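PDB 4EWC: putative nucleoprotein, which encapsidates the negative-strand viral RNA, protecting it from nucleases and forming the ribonucleoprotein that serves as template for transcription and replication. Local coordinates for residues Q273-G278 against I474-T479; R346-E351 against I381-T386. One frame throughout, in Å; residues are numbered along the deposited sequence.

Contact 1: Q273-G278 against I474-T479; sequences QLFAPG and IKANTT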
ATOM      1  N   GLN A 273      -9.248  -6.317  18.642  1.00 49.09           N
ATOM      2  CA  GLN A 273      -7.974  -5.613  18.682  1.00 52.09           C
ATOM      3  C   GLN A 273      -7.848  -4.638  17.530  1.00 49.38           C
ATOM      4  O   GLN A 273      -6.963  -3.798  17.531  1.00 51.18           O
ATOM      5  CB  GLN A 273      -6.805  -6.588  18.722  1.00 46.38           C
ATOM      6  CG  GLN A 273      -6.372  -6.900  20.111  1.00 44.37           C
ATOM      7  CD  GLN A 273      -5.202  -7.834  20.124  1.00 48.13           C
ATOM      8  OE1 GLN A 273      -5.350  -9.030  19.874  1.00 49.44           O
ATOM      9  NE2 GLN A 273      -4.015  -7.294  20.385  1.00 46.30           N
ATOM     10  N   LEU A 274      -8.729  -4.758  16.543  1.00 49.42           N
ATOM     11  CA  LEU A 274      -8.834  -3.720  15.525  1.00 48.94           C
ATOM     12  C   LEU A 274      -9.317  -2.434  16.204  1.00 50.59           C
ATOM     13  O   LEU A 274      -8.783  -1.345  15.973  1.00 53.01           O
ATOM     14  CB  LEU A 274      -9.788  -4.141  14.421  1.00 47.64           C
ATOM     15  CG  LEU A 274     -10.019  -3.150  13.291  1.00 46.08           C
ATOM     16  CD1 LEU A 274      -8.717  -2.568  12.857  1.00 46.39           C
ATOM     17  CD2 LEU A 274     -10.677  -3.861  12.127  1.00 51.43           C
ATOM     18  N   PHE A 275     -10.309  -2.572  17.074  1.00 48.87           N
ATOM     19  CA  PHE A 275     -10.884  -1.412  17.737  1.00 54.18           C
ATOM     20  C   PHE A 275     -10.115  -0.951  18.953  1.00 53.54           C
ATOM     21  O   PHE A 275     -10.063   0.245  19.230  1.00 58.67           O
ATOM     22  CB  PHE A 275     -12.369  -1.630  18.052  1.00 50.14           C
ATOM     23  CG  PHE A 275     -13.213  -1.693  16.827  1.00 50.92           C
ATOM     24  CD1 PHE A 275     -13.526  -0.538  16.146  1.00 51.94           C
ATOM     25  CD2 PHE A 275     -13.635  -2.909  16.315  1.00 49.93           C
ATOM     26  CE1 PHE A 275     -14.273  -0.579  15.004  1.00 48.70           C
ATOM     27  CE2 PHE A 275     -14.375  -2.968  15.171  1.00 49.62           C
ATOM     28  CZ  PHE A 275     -14.705  -1.789  14.513  1.00 54.71           C
ATOM     29  N   ALA A 276      -9.519  -1.884  19.681  1.00 50.37           N
ATOM     30  CA  ALA A 276      -8.679  -1.505  20.820  1.00 51.46           C
ATOM     31  C   ALA A 276      -7.434  -2.400  20.905  1.00 44.89           C
ATOM     32  O   ALA A 276      -7.418  -3.377  21.644  1.00 46.34           O
ATOM     33  CB  ALA A 276      -9.492  -1.540  22.122  1.00 50.98           C
ATOM     34  N   PRO A 277      -6.401  -2.062  20.117  1.00 43.76           N
ATOM     35  CA  PRO A 277      -5.164  -2.824  19.912  1.00 46.13           C
ATOM     36  C   PRO A 277      -4.462  -3.200  21.202  1.00 48.13           C
ATOM     37  O   PRO A 277      -3.812  -4.246  21.258  1.00 48.38           O
ATOM     38  CB  PRO A 277      -4.267  -1.847  19.148  1.00 47.61           C
ATOM     39  CG  PRO A 277      -5.157  -0.914  18.534  1.00 46.10           C
ATOM     40  CD  PRO A 277      -6.407  -0.826  19.324  1.00 45.26           C
ATOM     41  N   GLY A 278      -4.568  -2.342  22.209  1.00 44.68           N
ATOM     42  CA  GLY A 278      -3.899  -2.564  23.472  1.00 47.37           C
ATOM     43  C   GLY A 278      -2.835  -1.521  23.785  1.00 53.79           C
ATOM     44  O   GLY A 278      -2.019  -1.736  24.676  1.00 55.47           O
ATOM     45  N   ILE A 474     -12.295   4.336   9.954  1.00 57.73           N
ATOM     46  CA  ILE A 474     -13.343   3.554  10.585  1.00 58.52           C
ATOM     47  C   ILE A 474     -14.034   4.370  11.659  1.00 56.14           C
ATOM     48  O   ILE A 474     -13.395   4.815  12.610  1.00 51.80           O
ATOM     49  CB  ILE A 474     -12.765   2.250  11.216  1.00 52.42           C
ATOM     50  CG1 ILE A 474     -12.382   1.261  10.109  1.00 54.05           C
ATOM     51  CG2 ILE A 474     -13.758   1.643  12.212  1.00 51.13           C
ATOM     52  CD1 ILE A 474     -11.680   0.017  10.590  1.00 47.61           C
ATOM     53  N   LYS A 475     -15.343   4.558  11.515  1.00 54.51           N
ATOM     54  CA  LYS A 475     -16.087   5.404  12.462  1.00 57.97           C
ATOM     55  C   LYS A 475     -16.674   4.624  13.653  1.00 53.19           C
ATOM     56  O   LYS A 475     -16.926   5.189  14.704  1.00 46.17           O
ATOM     57  CB  LYS A 475     -17.163   6.232  11.737  1.00 57.49           C
ATOM     58  CG  LYS A 475     -16.653   7.036  10.531  1.00 58.68           C
ATOM     59  CD  LYS A 475     -15.303   7.692  10.843  1.00 67.52           C
ATOM     60  CE  LYS A 475     -14.769   8.526   9.672  1.00 75.75           C
ATOM     61  NZ  LYS A 475     -13.449   9.154  10.023  1.00 70.18           N
ATOM     62  N   ALA A 476     -16.875   3.320  13.488  1.00 54.96           N
ATOM     63  CA  ALA A 476     -17.406   2.500  14.576  1.00 52.67           C
ATOM     64  C   ALA A 476     -16.400   2.385  15.718  1.00 53.11           C
ATOM     65  O   ALA A 476     -15.203   2.579  15.524  1.00 54.91           O
ATOM     66  CB  ALA A 476     -17.788   1.116  14.066  1.00 48.39           C
ATOM     67  N   ASN A 477     -16.879   2.050  16.911  1.00 55.36           N
ATOM     68  CA  ASN A 477     -15.980   1.820  18.038  1.00 52.40           C
ATOM     69  C   ASN A 477     -15.957   0.385  18.552  1.00 51.28           C
ATOM     70  O   ASN A 477     -15.321   0.084  19.547  1.00 47.60           O
ATOM     71  CB  ASN A 477     -16.348   2.764  19.164  1.00 56.05           C
ATOM     72  CG  ASN A 477     -16.045   4.189  18.812  1.00 70.36           C
ATOM     73  OD1 ASN A 477     -15.099   4.453  18.055  1.00 70.05           O
ATOM     74  ND2 ASN A 477     -16.845   5.125  19.332  1.00 63.34           N
ATOM     75  N   THR A 478     -16.678  -0.495  17.871  1.00 53.32           N
ATOM     76  CA  THR A 478     -16.836  -1.861  18.338  1.00 52.17           C
ATOM     77  C   THR A 478     -17.615  -2.697  17.337  1.00 55.24           C
ATOM     78  O   THR A 478     -18.382  -2.169  16.519  1.00 52.80           O
ATOM     79  CB  THR A 478     -17.558  -1.925  19.704  1.00 50.14           C
ATOM     80  OG1 THR A 478     -17.604  -3.284  20.158  1.00 50.29           O
ATOM     81  CG2 THR A 478     -18.945  -1.352  19.606  1.00 34.19           C
ATOM     82  N   THR A 479     -17.398  -4.006  17.422  1.00 49.84           N
ATOM     83  CA  THR A 479     -18.059  -4.980  16.569  1.00 49.27           C
ATOM     84  C   THR A 479     -19.416  -5.366  17.154  1.00 48.16           C
ATOM     85  O   THR A 479     -20.276  -5.888  16.452  1.00 51.39           O
ATOM     86  CB  THR A 479     -17.190  -6.256  16.398  1.00 45.31           C
ATOM     87  OG1 THR A 479     -16.679  -6.655  17.674  1.00 48.84           O
ATOM     88  CG2 THR A 479     -16.009  -5.975  15.509  1.00 48.80           C
TER

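Contact 2: R346-E351 against I381-T386; sequences RCRTEE and IDPPRT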
ATOM      1  N   ARG A 346      10.581 -19.025  22.376  1.00 45.96           N
ATOM      2  CA  ARG A 346       9.782 -18.370  21.355  1.00 49.52           C
ATOM      3  C   ARG A 346      10.656 -17.630  20.361  1.00 48.05           C
ATOM      4  O   ARG A 346      10.196 -17.257  19.284  1.00 45.66           O
ATOM      5  CB  ARG A 346       8.706 -17.452  21.957  1.00 49.57           C
ATOM      6  CG  ARG A 346       7.568 -18.214  22.629  1.00 46.30           C
ATOM      7  CD  ARG A 346       6.433 -17.318  23.026  1.00 49.42           C
ATOM      8  NE  ARG A 346       5.539 -16.998  21.914  1.00 52.33           N
ATOM      9  CZ  ARG A 346       4.438 -16.253  22.039  1.00 56.06           C
ATOM     10  NH1 ARG A 346       4.114 -15.757  23.226  1.00 55.61           N
ATOM     11  NH2 ARG A 346       3.660 -15.996  20.984  1.00 52.83           N
ATOM     12  N   CYS A 347      11.921 -17.445  20.715  1.00 44.18           N
ATOM     13  CA  CYS A 347      12.860 -16.804  19.818  1.00 46.66           C
ATOM     14  C   CYS A 347      13.190 -17.668  18.613  1.00 49.58           C
ATOM     15  O   CYS A 347      13.321 -18.889  18.714  1.00 51.77           O
ATOM     16  CB  CYS A 347      14.146 -16.427  20.546  1.00 46.65           C
ATOM     17  SG  CYS A 347      13.914 -15.271  21.848  1.00 44.86           S
ATOM     18  N   ARG A 348      13.342 -17.002  17.475  1.00 46.45           N
ATOM     19  CA  ARG A 348      13.580 -17.665  16.209  1.00 49.29           C
ATOM     20  C   ARG A 348      14.885 -17.201  15.583  1.00 53.43           C
ATOM     21  O   ARG A 348      15.279 -17.694  14.522  1.00 55.90           O
ATOM     22  CB  ARG A 348      12.428 -17.425  15.268  1.00 49.76           C
ATOM     23  CG  ARG A 348      11.158 -18.122  15.720  1.00 58.07           C
ATOM     24  CD  ARG A 348       9.931 -17.545  15.038  1.00 57.43           C
ATOM     25  NE  ARG A 348       9.999 -17.639  13.590  1.00 53.80           N
ATOM     26  CZ  ARG A 348      10.231 -16.607  12.783  1.00 66.46           C
ATOM     27  NH1 ARG A 348      10.419 -15.381  13.276  1.00 51.59           N
ATOM     28  NH2 ARG A 348      10.272 -16.799  11.468  1.00 74.88           N
ATOM     29  N   THR A 349      15.546 -16.252  16.233  1.00 47.64           N
ATOM     30  CA  THR A 349      16.918 -15.952  15.892  1.00 49.31           C
ATOM     31  C   THR A 349      17.783 -16.083  17.135  1.00 50.01           C
ATOM     32  O   THR A 349      17.301 -15.915  18.255  1.00 50.18           O
ATOM     33  CB  THR A 349      17.086 -14.541  15.290  1.00 52.17           C
ATOM     34  OG1 THR A 349      16.876 -13.546  16.304  1.00 50.48           O
ATOM     35  CG2 THR A 349      16.125 -14.327  14.121  1.00 43.46           C
ATOM     36  N   GLU A 350      19.062 -16.387  16.935  1.00 54.81           N
ATOM     37  CA  GLU A 350      19.983 -16.623  18.047  1.00 47.91           C
ATOM     38  C   GLU A 350      20.195 -15.346  18.823  1.00 48.63           C
ATOM     39  O   GLU A 350      20.321 -15.356  20.046  1.00 47.32           O
ATOM     40  CB  GLU A 350      21.324 -17.138  17.534  1.00 49.51           C
ATOM     41  CG  GLU A 350      22.352 -17.356  18.638  1.00 51.42           C
ATOM     42  CD  GLU A 350      21.992 -18.534  19.536  1.00 50.54           C
ATOM     43  OE1 GLU A 350      20.955 -19.180  19.281  1.00 50.14           O
ATOM     44  OE2 GLU A 350      22.744 -18.809  20.490  1.00 47.89           O
ATOM     45  N   GLU A 351      20.246 -14.249  18.081  1.00 48.54           N
ATOM     46  CA  GLU A 351      20.410 -12.934  18.663  1.00 47.39           C
ATOM     47  C   GLU A 351      19.382 -12.667  19.757  1.00 51.84           C
ATOM     48  O   GLU A 351      19.714 -12.173  20.820  1.00 52.32           O
ATOM     49  CB  GLU A 351      20.290 -11.879  17.571  1.00 59.04           C
ATOM     50  CG  GLU A 351      20.168 -10.452  18.082  1.00 58.58           C
ATOM     51  CD  GLU A 351      21.446  -9.931  18.681  1.00 69.62           C
ATOM     52  OE1 GLU A 351      22.528 -10.155  18.085  1.00 73.68           O
ATOM     53  OE2 GLU A 351      21.376  -9.282  19.750  1.00 76.53           O
ATOM     54  N   ILE A 381      11.405  -6.652  14.574  1.00 42.42           N
ATOM     55  CA  ILE A 381      12.143  -7.106  13.407  1.00 44.92           C
ATOM     56  C   ILE A 381      11.913  -8.605  13.084  1.00 45.25           C
ATOM     57  O   ILE A 381      11.680  -8.978  11.929  1.00 43.35           O
ATOM     58  CB  ILE A 381      13.655  -6.865  13.591  1.00 48.42           C
ATOM     59  CG1 ILE A 381      13.949  -5.371  13.758  1.00 47.04           C
ATOM     60  CG2 ILE A 381      14.456  -7.451  12.414  1.00 45.95           C
ATOM     61  CD1 ILE A 381      15.321  -5.101  14.384  1.00 44.48           C
ATOM     62  N   ASP A 382      12.001  -9.455  14.105  1.00 41.62           N
ATOM     63  CA  ASP A 382      11.849 -10.890  13.948  1.00 43.55           C
ATOM     64  C   ASP A 382      10.825 -11.449  14.928  1.00 47.35           C
ATOM     65  O   ASP A 382      11.190 -11.805  16.045  1.00 50.64           O
ATOM     66  CB  ASP A 382      13.177 -11.587  14.224  1.00 47.14           C
ATOM     67  CG  ASP A 382      14.144 -11.502  13.061  1.00 51.22           C
ATOM     68  OD1 ASP A 382      13.817 -12.062  11.986  1.00 48.63           O
ATOM     69  OD2 ASP A 382      15.243 -10.896  13.228  1.00 51.08           O
ATOM     70  N   PRO A 383       9.548 -11.542  14.509  1.00 43.71           N
ATOM     71  CA  PRO A 383       8.442 -11.949  15.397  1.00 45.22           C
ATOM     72  C   PRO A 383       8.727 -13.229  16.196  1.00 46.23           C
ATOM     73  O   PRO A 383       9.436 -14.112  15.710  1.00 48.97           O
ATOM     74  CB  PRO A 383       7.272 -12.201  14.425  1.00 40.80           C
ATOM     75  CG  PRO A 383       7.608 -11.437  13.204  1.00 43.02           C
ATOM     76  CD  PRO A 383       9.108 -11.325  13.119  1.00 42.70           C
ATOM     77  N   PRO A 384       8.163 -13.335  17.408  1.00 49.99           N
ATOM     78  CA  PRO A 384       8.264 -14.563  18.215  1.00 47.65           C
ATOM     79  C   PRO A 384       7.481 -15.706  17.575  1.00 48.53           C
ATOM     80  O   PRO A 384       6.704 -15.451  16.648  1.00 50.95           O
ATOM     81  CB  PRO A 384       7.596 -14.162  19.534  1.00 47.71           C
ATOM     82  CG  PRO A 384       6.598 -13.102  19.127  1.00 44.24           C
ATOM     83  CD  PRO A 384       7.254 -12.340  18.008  1.00 46.10           C
ATOM     84  N   ARG A 385       7.656 -16.933  18.059  1.00 49.31           N
ATOM     85  CA  ARG A 385       6.902 -18.068  17.510  1.00 50.22           C
ATOM     86  C   ARG A 385       5.420 -17.867  17.739  1.00 50.65           C
ATOM     87  O   ARG A 385       4.978 -17.677  18.867  1.00 52.97           O
ATOM     88  CB  ARG A 385       7.342 -19.386  18.138  1.00 50.64           C
ATOM     89  CG  ARG A 385       8.760 -19.766  17.823  1.00 58.64           C
ATOM     90  CD  ARG A 385       9.173 -21.032  18.548  1.00 54.36           C
ATOM     91  NE  ARG A 385      10.610 -21.220  18.437  1.00 61.55           N
ATOM     92  CZ  ARG A 385      11.201 -21.767  17.380  1.00 75.18           C
ATOM     93  NH1 ARG A 385      10.464 -22.179  16.350  1.00 70.34           N
ATOM     94  NH2 ARG A 385      12.524 -21.905  17.350  1.00 68.93           N
ATOM     95  N   THR A 386       4.656 -17.912  16.661  1.00 45.99           N
ATOM     96  CA  THR A 386       3.235 -17.629  16.739  1.00 45.43           C
ATOM     97  C   THR A 386       2.425 -18.797  16.197  1.00 46.39           C
ATOM     98  O   THR A 386       2.663 -19.268  15.097  1.00 42.97           O
ATOM     99  CB  THR A 386       2.872 -16.376  15.925  1.00 41.34           C
ATOM    100  OG1 THR A 386       3.733 -15.307  16.307  1.00 52.59           O
ATOM    101  CG2 THR A 386       1.429 -15.974  16.173  1.00 42.53           C
TER
HETATM  102  O   HOH W   1      11.799 -14.795  17.288  1.00 44.80           O

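Contact 1: Q273-G278 against I474-T479
Phe-275 carries this contact, its ring set into the bend of 474-479 and touched by every residue there except Lys-475. The apolar contacts lie mostly along the far rim of the ring. Phe-275 CE1 meets Ile-474 CG2 at 3.6 Å, the two side chains crossing at about a right angle, and the methyl of Ala-476 lies close to the same ring carbon. On the other flank Thr-479 CG2 comes in near the ring plane, 3.4 Å from Phe-275 CE2. Leu-274 adds a looser touch, its CD2 4.3 Å from Ile-474 CD1.

Backbone groups also meet the ring. Thr-478 N lies over one face of the phenyl ring, 3.6 Å above its plane and offset toward the rim, whereas Ala-476 O approaches the edge, 3.3 Å from Phe-275 CE1. With chi1 at -68°, Phe-275 CG stands anti to the carbonyl carbon, which carries the ring off the helix and into the loop.

Within 273-278, Gln-273 NE2 donates to Pro-277 O at 3.2 Å, nearly straight at 173°, while Gln-273 OE1 accepts from Gly-297 N. Cys-444 of helix 438-449 also touches Phe-275 and Thr-479. The contact is helix-to-loop packing round one aromatic side chain, joining short helix 272-275 to the loop between helix 457-463 and strand 488-491 in the mainly helical nucleoprotein.

Contact 2: R346-E351 against I381-T386
Asp-382, the first residue to leave helical geometry after helix 369-381, presents its carboxylate to the methyl of Thr-349, with Asp-382 CG 3.6 Å from Thr-349 CG2. Its charge is met by Arg-563 in a salt bridge, and Thr-349 OG1 is bonded to Gln-352. At Pro-383 the carbonyl oxygen accepts from Arg-348 NH1 at 2.9 Å; the donor lies in the carbonyl plane, but the oxygen is 21° out of the guanidinium plane. A bend at chi3 (59°) turns the Arg-348 guanidinium back to this oxygen, and a water links the same oxygen to Arg-348 N.

Pro-384 packs its CA against Arg-346 O in a CA-H...O contact. Here the linker from helix 334-346 to helix 350-358 is stitched to the loop leaving helix 369-381, a loop-to-loop junction in the region assigned to the helical-bundle family.

Arg-385 N donates to Arg-346 O at 2.8 Å. Arg-385 O is gripped side-on by Arg-346, through NE at 3.2 Å and NH2 at 3.0 Å, and lies almost in the guanidinium plane. The side chain of Arg-385 runs back over the 346-351 segment: Arg-348 CG sits 4.0 Å above the centre of the Arg-385 guanidinium, and Arg-385 NE donates to Gly-345 O.

Contact 2 is nested along the chain within the loop closed by contact 1: 273-278 and 474-479 bracket both 346-351 and 381-386. In space the two are separate, their centres 28 Å apart and their nearest atoms about 10 Å apart. Contact 1 is the more central, its centre about 10 Å from the centre of the chain against 19 Å for contact 2. Residues of contact 2 pack on the second subunit, Arg-348 on its Gly-524 and Pro-383 on its Gly-523; near contact 1 Pro-277, which does not touch 474-479, packs on Trp-514 of that subunit. A probable nuclear localization signal, 480-483, follows directly on 474-479.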